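Local coordinates for Ice-binding protein (Leucosporidium, PDB 3UYU), which binds the surface of ice crystals and inhibits their growth, conferring freeze tolerance with low thermal hysteresis activity, at residues Gly118-Thr123 with Trp142-Ala147; Arg2-Glu7 with Ala95-Pro100; Leu197-Ser202 with Ala214-Thr219; Leu150-Gly155 with Val177-Gly182. The protein carries 2 engineered substitutions. All blocks are in the same frame, centred on the assembly; numbering follows the deposited sequence.

Interaction 1: Gly118-Thr123 with Trp142-Ala147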
# COMPACT_ATOMS: atom_id res chain seq x y z
N GLY A 118 -1.64 9.82 24.93
CA GLY A 118 -1.98 8.47 25.43
C GLY A 118 -3.10 7.88 24.63
O GLY A 118 -3.50 8.40 23.57
N LEU A 119 -3.55 6.71 25.12
CA LEU A 119 -4.61 5.93 24.54
C LEU A 119 -5.90 6.11 25.33
O LEU A 119 -5.92 5.83 26.52
CB LEU A 119 -4.22 4.49 24.58
CG LEU A 119 -4.87 3.45 23.66
CD1 LEU A 119 -4.82 2.01 24.06
CD2 LEU A 119 -5.68 3.83 22.39
N TYR A 120 -6.92 6.67 24.68
CA TYR A 120 -8.21 7.00 25.28
C TYR A 120 -9.32 6.11 24.68
O TYR A 120 -9.45 6.06 23.45
CB TYR A 120 -8.61 8.47 25.05
CG TYR A 120 -7.70 9.50 25.71
CD1 TYR A 120 -6.40 9.72 25.22
CD2 TYR A 120 -8.18 10.33 26.73
CE1 TYR A 120 -5.57 10.70 25.83
CE2 TYR A 120 -7.38 11.29 27.36
CZ TYR A 120 -6.06 11.45 26.90
OH TYR A 120 -5.26 12.44 27.50
N LYS A 121 -10.12 5.47 25.55
CA LYS A 121 -11.15 4.53 25.05
C LYS A 121 -12.49 4.87 25.68
O LYS A 121 -12.59 5.11 26.90
CB LYS A 121 -10.79 3.09 25.44
CG LYS A 121 -11.78 2.06 24.90
CD LYS A 121 -11.33 0.63 25.25
CE LYS A 121 -12.44 -0.32 24.82
NZ LYS A 121 -12.20 -0.53 23.39
N TRP A 122 -13.54 4.79 24.87
CA TRP A 122 -14.93 4.85 25.35
C TRP A 122 -15.74 3.79 24.70
O TRP A 122 -15.64 3.58 23.47
CB TRP A 122 -15.61 6.11 24.89
CG TRP A 122 -15.02 7.39 25.48
CD1 TRP A 122 -15.50 8.07 26.53
CD2 TRP A 122 -13.86 8.11 25.00
NE1 TRP A 122 -14.73 9.21 26.76
CE2 TRP A 122 -13.70 9.23 25.85
CE3 TRP A 122 -12.95 7.89 23.96
CZ2 TRP A 122 -12.67 10.20 25.66
CZ3 TRP A 122 -11.90 8.87 23.73
CH2 TRP A 122 -11.75 9.97 24.61
N THR A 123 -16.63 3.16 25.49
CA THR A 123 -17.61 2.22 24.89
C THR A 123 -18.90 2.89 24.47
O THR A 123 -19.77 2.25 23.84
CB THR A 123 -17.94 1.00 25.80
OG1 THR A 123 -18.51 1.47 27.02
CG2 THR A 123 -16.73 0.21 26.09
N TRP A 142 -1.49 10.51 20.22
CA TRP A 142 -2.81 10.34 20.84
C TRP A 142 -3.64 9.40 19.93
O TRP A 142 -3.68 9.60 18.74
CB TRP A 142 -3.58 11.66 20.84
CG TRP A 142 -3.12 12.72 21.82
CD1 TRP A 142 -3.67 13.01 23.06
CD2 TRP A 142 -2.06 13.67 21.61
NE1 TRP A 142 -3.00 14.10 23.62
CE2 TRP A 142 -2.02 14.51 22.76
CE3 TRP A 142 -1.13 13.89 20.57
CZ2 TRP A 142 -1.09 15.57 22.91
CZ3 TRP A 142 -0.20 14.95 20.71
CH2 TRP A 142 -0.18 15.76 21.92
N VAL A 143 -4.34 8.44 20.53
CA VAL A 143 -5.36 7.67 19.80
C VAL A 143 -6.59 7.62 20.64
O VAL A 143 -6.47 7.32 21.86
CB VAL A 143 -4.89 6.21 19.51
CG1 VAL A 143 -6.11 5.35 19.00
CG2 VAL A 143 -3.72 6.24 18.56
N PHE A 144 -7.73 7.95 20.03
CA PHE A 144 -9.10 7.82 20.61
C PHE A 144 -9.80 6.64 19.99
O PHE A 144 -9.83 6.49 18.77
CB PHE A 144 -9.89 9.12 20.34
CG PHE A 144 -9.10 10.32 20.83
CD1 PHE A 144 -8.10 10.90 20.02
CD2 PHE A 144 -9.18 10.72 22.16
CE1 PHE A 144 -7.26 11.94 20.56
CE2 PHE A 144 -8.41 11.75 22.67
CZ PHE A 144 -7.43 12.36 21.89
N GLN A 145 -10.28 5.75 20.87
CA GLN A 145 -11.06 4.58 20.44
C GLN A 145 -12.49 4.77 20.92
O GLN A 145 -12.72 4.76 22.15
CB GLN A 145 -10.50 3.30 21.05
CG GLN A 145 -9.01 3.04 20.79
CD GLN A 145 -8.49 1.87 21.58
OE1 GLN A 145 -8.78 1.74 22.79
NE2 GLN A 145 -7.66 1.04 20.94
N ILE A 146 -13.38 5.09 19.99
CA ILE A 146 -14.77 5.47 20.32
C ILE A 146 -15.70 4.45 19.67
O ILE A 146 -15.80 4.39 18.44
CB ILE A 146 -15.07 6.90 19.78
CG1 ILE A 146 -14.11 7.93 20.45
CG2 ILE A 146 -16.51 7.28 20.06
CD1 ILE A 146 -14.04 9.26 19.80
N ALA A 147 -16.38 3.67 20.52
CA ALA A 147 -17.28 2.65 19.99
C ALA A 147 -18.52 3.23 19.36
O ALA A 147 -19.07 2.62 18.42
CB ALA A 147 -17.65 1.62 21.07

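Interaction 2: Arg2-Glu7 with Ala95-Pro100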
# COMPACT_ATOMS: atom_id res chain seq x y z
N ARG A 2 4.41 6.34 25.05
CA ARG A 2 3.97 5.22 24.21
C ARG A 2 3.85 5.66 22.72
O ARG A 2 3.28 6.71 22.41
CB ARG A 2 2.65 4.62 24.68
CG ARG A 2 2.54 3.17 24.25
CD ARG A 2 1.52 2.39 25.11
NE ARG A 2 0.80 1.42 24.30
CZ ARG A 2 -0.46 1.02 24.50
NH1 ARG A 2 -1.17 1.51 25.51
NH2 ARG A 2 -0.99 0.13 23.65
N ASP A 3 4.38 4.85 21.84
CA ASP A 3 4.31 5.16 20.41
C ASP A 3 2.98 4.63 19.87
O ASP A 3 2.86 3.41 19.54
CB ASP A 3 5.46 4.46 19.69
CG ASP A 3 5.47 4.75 18.18
OD1 ASP A 3 4.55 5.44 17.69
OD2 ASP A 3 6.37 4.25 17.48
N LEU A 4 2.00 5.53 19.83
CA LEU A 4 0.68 5.23 19.36
C LEU A 4 0.50 5.70 17.88
O LEU A 4 -0.63 5.95 17.44
CB LEU A 4 -0.35 5.83 20.35
CG LEU A 4 -0.33 5.29 21.82
CD1 LEU A 4 -1.29 6.06 22.69
CD2 LEU A 4 -0.67 3.79 21.81
N SER A 5 1.59 5.76 17.12
CA SER A 5 1.49 6.11 15.70
C SER A 5 0.56 5.13 14.97
O SER A 5 0.64 3.90 15.17
CB SER A 5 2.88 6.02 15.03
OG SER A 5 3.65 7.09 15.54
N VAL A 6 -0.27 5.67 14.09
CA VAL A 6 -1.07 4.81 13.18
C VAL A 6 -0.59 4.97 11.73
O VAL A 6 -0.64 6.08 11.15
CB VAL A 6 -2.57 5.20 13.30
CG1 VAL A 6 -3.42 4.41 12.29
CG2 VAL A 6 -3.05 4.97 14.74
N GLU A 7 -0.18 3.85 11.12
CA GLU A 7 0.42 3.86 9.82
C GLU A 7 -0.66 3.90 8.75
O GLU A 7 -1.54 3.02 8.67
CB GLU A 7 1.30 2.58 9.66
CG GLU A 7 1.84 2.40 8.28
CD GLU A 7 2.68 3.63 7.85
OE1 GLU A 7 3.55 4.03 8.68
OE2 GLU A 7 2.47 4.23 6.75
N ALA A 95 -8.12 0.74 16.46
CA ALA A 95 -9.10 0.02 17.32
C ALA A 95 -8.43 -1.09 18.13
O ALA A 95 -8.98 -1.49 19.21
CB ALA A 95 -10.19 -0.57 16.49
N GLY A 96 -7.26 -1.54 17.66
CA GLY A 96 -6.56 -2.72 18.24
C GLY A 96 -5.62 -2.52 19.38
O GLY A 96 -5.26 -3.50 20.04
N PHE A 97 -5.20 -1.27 19.68
CA PHE A 97 -4.29 -1.02 20.79
C PHE A 97 -4.94 -1.41 22.12
O PHE A 97 -6.13 -1.16 22.34
CB PHE A 97 -3.91 0.47 20.88
CG PHE A 97 -3.04 0.99 19.77
CD1 PHE A 97 -1.73 0.58 19.61
CD2 PHE A 97 -3.54 2.03 18.91
CE1 PHE A 97 -0.91 1.10 18.54
CE2 PHE A 97 -2.72 2.57 17.85
CZ PHE A 97 -1.43 2.13 17.67
N VAL A 98 -4.14 -2.02 22.98
CA VAL A 98 -4.63 -2.54 24.27
C VAL A 98 -4.17 -1.63 25.39
O VAL A 98 -3.28 -0.77 25.22
CB VAL A 98 -4.17 -4.00 24.54
CG1 VAL A 98 -4.86 -4.94 23.57
CG2 VAL A 98 -2.66 -4.07 24.58
N ASP A 99 -4.75 -1.88 26.56
CA ASP A 99 -4.59 -1.14 27.78
C ASP A 99 -4.55 0.40 27.72
O ASP A 99 -3.49 1.05 27.76
CB ASP A 99 -3.84 -1.85 28.92
CG ASP A 99 -2.55 -2.47 28.50
OD1 ASP A 99 -1.59 -1.69 28.39
OD2 ASP A 99 -2.48 -3.71 28.36
N PRO A 100 -5.76 0.95 27.62
CA PRO A 100 -6.05 2.35 27.56
C PRO A 100 -5.49 3.06 28.78
O PRO A 100 -5.45 2.49 29.90
CB PRO A 100 -7.58 2.43 27.54
CG PRO A 100 -8.05 1.10 28.16
CD PRO A 100 -7.00 0.12 27.66

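Interaction 3: Leu197-Ser202 with Ala214-Thr219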
# COMPACT_ATOMS: atom_id res chain seq x y z
N LEU A 197 -19.16 17.28 7.81
CA LEU A 197 -18.51 18.51 8.26
C LEU A 197 -19.55 19.60 8.01
O LEU A 197 -19.78 19.96 6.86
CB LEU A 197 -17.18 18.81 7.55
CG LEU A 197 -16.02 17.80 7.77
CD1 LEU A 197 -14.74 18.57 7.32
CD2 LEU A 197 -15.88 17.00 9.03
N GLN A 198 -20.18 20.06 9.09
CA GLN A 198 -21.28 21.02 8.93
C GLN A 198 -20.79 22.42 8.53
O GLN A 198 -19.62 22.80 8.65
CB GLN A 198 -22.22 21.04 10.16
CG GLN A 198 -22.91 19.64 10.51
CD GLN A 198 -23.85 19.67 11.70
OE1 GLN A 198 -23.61 20.33 12.70
NE2 GLN A 198 -24.91 18.90 11.62
N THR A 199 -21.77 23.21 8.09
CA THR A 199 -21.51 24.50 7.46
C THR A 199 -20.43 25.35 8.11
O THR A 199 -20.47 25.70 9.32
CB THR A 199 -22.80 25.27 7.03
OG1 THR A 199 -22.67 26.69 6.99
CG2 THR A 199 -24.06 24.59 7.41
N GLY A 200 -19.41 25.56 7.26
CA GLY A 200 -18.23 26.45 7.56
C GLY A 200 -17.28 25.89 8.63
O GLY A 200 -16.45 26.64 9.19
N SER A 201 -17.36 24.59 8.93
CA SER A 201 -16.32 23.94 9.75
C SER A 201 -15.03 23.75 8.98
O SER A 201 -14.99 23.91 7.78
CB SER A 201 -16.83 22.60 10.25
OG SER A 201 -17.14 21.78 9.12
N SER A 202 -13.97 23.46 9.74
CA SER A 202 -12.61 23.27 9.18
C SER A 202 -11.90 22.16 9.92
O SER A 202 -12.22 21.85 11.07
CB SER A 202 -11.81 24.59 9.28
OG SER A 202 -11.70 25.01 10.63
N ALA A 214 -19.89 13.92 3.98
CA ALA A 214 -20.62 15.07 3.52
C ALA A 214 -19.96 16.37 4.00
O ALA A 214 -19.72 16.53 5.23
CB ALA A 214 -22.06 14.99 4.01
N LEU A 215 -19.66 17.26 3.05
CA LEU A 215 -19.03 18.56 3.36
C LEU A 215 -20.12 19.63 3.19
O LEU A 215 -20.83 19.64 2.18
CB LEU A 215 -17.95 18.86 2.37
CG LEU A 215 -16.87 17.75 2.41
CD1 LEU A 215 -15.96 18.14 1.35
CD2 LEU A 215 -16.17 17.55 3.83
N GLN A 216 -20.21 20.55 4.14
CA GLN A 216 -21.13 21.72 4.03
C GLN A 216 -20.26 22.99 4.11
O GLN A 216 -19.86 23.42 5.22
CB GLN A 216 -22.14 21.63 5.16
CG GLN A 216 -23.12 20.50 5.08
CD GLN A 216 -24.00 20.33 6.32
OE1 GLN A 216 -24.04 21.17 7.26
NE2 GLN A 216 -24.74 19.21 6.35
N LYS A 217 -19.91 23.55 2.96
CA LYS A 217 -19.07 24.78 2.90
C LYS A 217 -17.86 24.60 3.83
O LYS A 217 -17.53 25.44 4.70
CB LYS A 217 -19.89 26.03 3.32
CG LYS A 217 -21.02 26.25 2.41
CD LYS A 217 -21.67 27.62 2.64
CE LYS A 217 -22.92 27.80 1.83
NZ LYS A 217 -22.49 28.31 0.53
N ALA A 218 -17.16 23.47 3.66
CA ALA A 218 -16.21 23.03 4.72
C ALA A 218 -14.79 23.06 4.19
O ALA A 218 -14.55 22.92 2.97
CB ALA A 218 -16.53 21.64 5.18
N THR A 219 -13.84 23.25 5.10
CA THR A 219 -12.43 23.32 4.77
C THR A 219 -11.71 22.11 5.35
O THR A 219 -11.94 21.75 6.51
CB THR A 219 -11.88 24.57 5.42
OG1 THR A 219 -12.46 25.71 4.71
CG2 THR A 219 -10.39 24.63 5.39
O HOH W 1 -15.14 26.36 5.61

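Interaction 4: Leu150-Gly155 with Val177-Gly182. Engineered in segment 150-155: M152 (natural residue Leu).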
# COMPACT_ATOMS: atom_id res chain seq x y z
N LEU A 150 -19.14 10.36 17.28
CA LEU A 150 -18.37 11.49 17.78
C LEU A 150 -19.04 12.78 17.30
O LEU A 150 -19.34 12.95 16.12
CB LEU A 150 -16.96 11.40 17.21
CG LEU A 150 -15.81 12.19 17.86
CD1 LEU A 150 -14.66 12.66 16.88
CD2 LEU A 150 -15.88 12.89 19.14
N SER A 151 -19.29 13.74 18.20
CA SER A 151 -19.94 15.00 17.79
C SER A 151 -19.23 16.13 18.45
O SER A 151 -18.89 16.03 19.64
CB SER A 151 -21.38 15.15 18.34
OG SER A 151 -22.13 13.97 18.33
N MSE A 152 -19.05 17.20 17.68
CA MSE A 152 -18.42 18.47 18.17
C MSE A 152 -19.47 19.54 18.05
O MSE A 152 -20.06 19.71 16.96
CB MSE A 152 -17.23 18.91 17.30
CG MSE A 152 -15.94 18.24 17.55
SE MSE A 152 -14.66 19.07 16.29
CE MSE A 152 -14.22 20.74 17.25
N ALA A 153 -19.68 20.25 19.16
CA ALA A 153 -20.71 21.31 19.14
C ALA A 153 -20.30 22.47 18.20
O ALA A 153 -19.12 22.65 17.84
CB ALA A 153 -20.97 21.86 20.53
N ASP A 154 -21.31 23.19 17.70
CA ASP A 154 -21.08 24.33 16.82
C ASP A 154 -20.04 25.23 17.44
O ASP A 154 -20.15 25.57 18.59
CB ASP A 154 -22.36 25.18 16.60
CG ASP A 154 -23.42 24.45 15.82
OD1 ASP A 154 -23.15 23.33 15.34
OD2 ASP A 154 -24.54 25.00 15.67
N GLY A 155 -19.10 25.66 16.64
CA GLY A 155 -18.09 26.61 17.04
C GLY A 155 -16.94 26.18 17.95
O GLY A 155 -16.11 27.04 18.29
N VAL A 177 -19.88 10.55 12.64
CA VAL A 177 -19.12 11.71 13.13
C VAL A 177 -19.81 12.98 12.66
O VAL A 177 -20.07 13.11 11.48
CB VAL A 177 -17.66 11.69 12.62
CG1 VAL A 177 -16.92 13.05 13.10
CG2 VAL A 177 -16.83 10.46 13.14
N THR A 178 -20.11 13.91 13.57
CA THR A 178 -20.63 15.20 13.16
C THR A 178 -19.74 16.32 13.70
O THR A 178 -19.64 16.50 14.90
CB THR A 178 -22.03 15.44 13.76
OG1 THR A 178 -22.90 14.41 13.30
CG2 THR A 178 -22.58 16.81 13.30
N VAL A 179 -19.15 17.09 12.79
CA VAL A 179 -18.33 18.24 13.22
C VAL A 179 -19.29 19.43 13.08
O VAL A 179 -19.76 19.73 11.99
CB VAL A 179 -17.08 18.41 12.32
CG1 VAL A 179 -16.23 19.61 12.73
CG2 VAL A 179 -16.22 17.16 12.35
N GLY A 180 -19.58 20.10 14.20
CA GLY A 180 -20.58 21.16 14.11
C GLY A 180 -20.30 22.35 13.25
O GLY A 180 -19.17 22.65 12.87
N LYS A 181 -21.35 23.15 12.95
CA LYS A 181 -21.13 24.37 12.18
C LYS A 181 -20.02 25.31 12.74
O LYS A 181 -19.99 25.65 13.95
CB LYS A 181 -22.46 25.18 12.12
CG LYS A 181 -23.60 24.36 11.54
CD LYS A 181 -24.98 24.98 11.92
CE LYS A 181 -25.32 26.17 11.10
NZ LYS A 181 -26.44 25.87 10.10
N GLY A 182 -19.07 25.66 11.90
CA GLY A 182 -17.92 26.53 12.25
C GLY A 182 -16.96 25.97 13.28
O GLY A 182 -16.11 26.72 13.80

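Interaction 1: Gly118-Thr123 with Trp142-Ala147
L119 lays its CD2 methyl against the amide of Q145, with CD2 3.5 Å from Q145 CD. CD2 also packs on V143 CG1. The amide OE1 lies by the aliphatic chain of K121, 3.6 Å from K121 CB. On the face of Y120, W122, W142, F144 and I146 the contacts are mostly aromatic. F144 CE2 sits over one face of the Y120 ring, toward its rim. The two rings are tilted by 29° and slid apart. F144 CD2 meets W122 CH2 edge to edge at 3.6 Å, and I146 CG1 lies against W122 CE3. Five backbone bonds join the strands in parallel register; the shortest is Q145 N to Y120 O, 2.7 Å. These are neighbouring strands of a right-handed beta-helix, stacked in successive coils with side chains of paired residues in line on each face. Farther out, F102 stacks on Y120 and F171 on F144. W122 NE1 donates to L105 O. In Q145, CG anti to the carbonyl carbon (chi1 -55°) and an extended chain carry the amide past L119, where NE2 donates to A94 O and F97 O. A leucine here would probably leave both carbonyls without this donor and weaken the tie to the end of helix 76-96.

Interaction 2: Arg2-Glu7 with Ala95-Pro100
L4 and F97 mark the nearest backbone approach, L4 CA lying 8.1 Å from F97 CA, so side chains bridge the two segments. The F97 ring fills the middle. L4 CD2 stands over the centre of one ring face, 4.1 Å from the centroid and 12° off the ring normal, a CH-pi contact. F97 has CG anti to its carbonyl carbon (chi1 -69°), which turns the ring toward L4, with S5 O and V6 CG2 at its edge. V6 CG2 is 3.9 Å from F97 CE2, and S5 O lies near the ring plane beside F97 CZ. This places the N-terminal arm against the loop that follows helix 76-96, the helix that lies beside the right-handed beta-helix. There F97, L4 and V6 also pack on V143, and F97 and L4 on L119. At the more exposed end, the R2 guanidinium takes V98 O with two donors. R2 NH2 bonds to V98 O at 2.9 Å, in the carbonyl plane but 17° out of the guanidinium plane. R2 NH1 adds a weak bond to V98 O at 3.1 Å and another weak one to D99 O at 3.3 Å. L4 CD2 also covers one face of this group, toward its rim. D99 OD1 is 4.3 Å from R2 NH1, well out of the guanidinium plane, so only the charges are near. An alanine at R2 would probably leave the V98 and D99 carbonyls without these donors and uncover one flank of L4. D3 OD1 accepts from S5 N, an Asx turn that shapes the arm.

Interaction 3: Leu197-Ser202 with Ala214-Thr219
L197 and L215 pack side by side on the buried side, with L197 CD1 3.9 Å from L215 CD2. A218 CB closes in on L197 CB at 3.7 Å. Backbone bonds flank this tight part: L197 N donates to A214 O, and L197 O accepts from Q216 N at 2.8 Å. Q216 is closely packed too. It extends along Q198, their amide planes 22° apart, and its OE1 takes a weak bond from T199 N at 3.2 Å. G200 N donates to Q216 O, and T219 N to S201 O. S201 is held inside the turn. Its OG lies between the backbone N and the carbonyl carbon (chi1 60°) and donates to Q198 O at 2.7 Å, in the carbonyl plane on a lone pair. S201 N donates to the same oxygen, so two groups fix this type II turn. The solvent side is looser. A water donates to K217 O at 2.7 Å and to S201 O, and accepts from T219 OG1. K217 leads away and donates from NZ to P26 O. The register slips by one residue between L197 and S202, where the two coils turn a corner. Such stacked strands and turns are those of a right-handed beta-helix, and A214 on its flat outer face is an inferred ice-binding position.

Interaction 4: Leu150-Gly155 with Val177-Gly182
L150 O accepts from T178 N at 2.8 Å, among the shortest sound bonds of this contact. M152 N then donates to T178 O at 2.9 Å, and the ladder ends with a weak bond from G180 N to M152 O. The strands run parallel, their axes 8° apart. Inward, L150 CB meets V177 CG2 at 4.2 Å. M152 is an engineered selenomethionine, leucine in the natural sequence. Its SE touches V179 CG1 at 3.9 Å, and its chain bends at chi3 (80°), which carries the methyl away from V179. F185 of the strand 184-186 lies against both L150 and M152 from within. These are two adjacent coils of a right-handed beta-helix, whose inward side chains form ladders of apolar groups in the core. The outward residues S151 and T178 stand on the opposite face of the same strands. S151 lies close to S127, an inferred ice-binding position, so this surface is consistent with part of the ice-binding face. Past the strands the coils turn together. D154 OD1 takes a weak bond from K181 N at 3.0 Å. The two side chains run alongside each other, and D154 OD2 lies 3.8 Å from K181 CD. The charged ends do not pair here. G155 N donates to K181 O at 2.8 Å and holds the two turns in step. G180 CA comes close to M152 O, and a beta carbon there would run into M152 O and D154 N. G155 and G182 have positive phi, which suits glycine in each turn.

Interactions 1, 3 and 4 each join neighbouring coils of the beta-helix, while interaction 2 fastens the N-terminal arm to the loop that follows helix 76-96. Interaction 1 is buried and rich in aromatic groups. Interaction 2 is a surface contact, made by one phenylalanine and an arginine bound to carbonyls. Interactions 3 and 4 are partly buried, with apolar cores and turns at the solvent side; they share one parallel sheet and touch, Q198 N lying 3.0 Å from V179 O. Interactions 1 and 2 touch through Q145 and F97. Interaction 4 follows interaction 1 along the chain. Interactions 2 and 3 lie on opposite sides of the chain's centre.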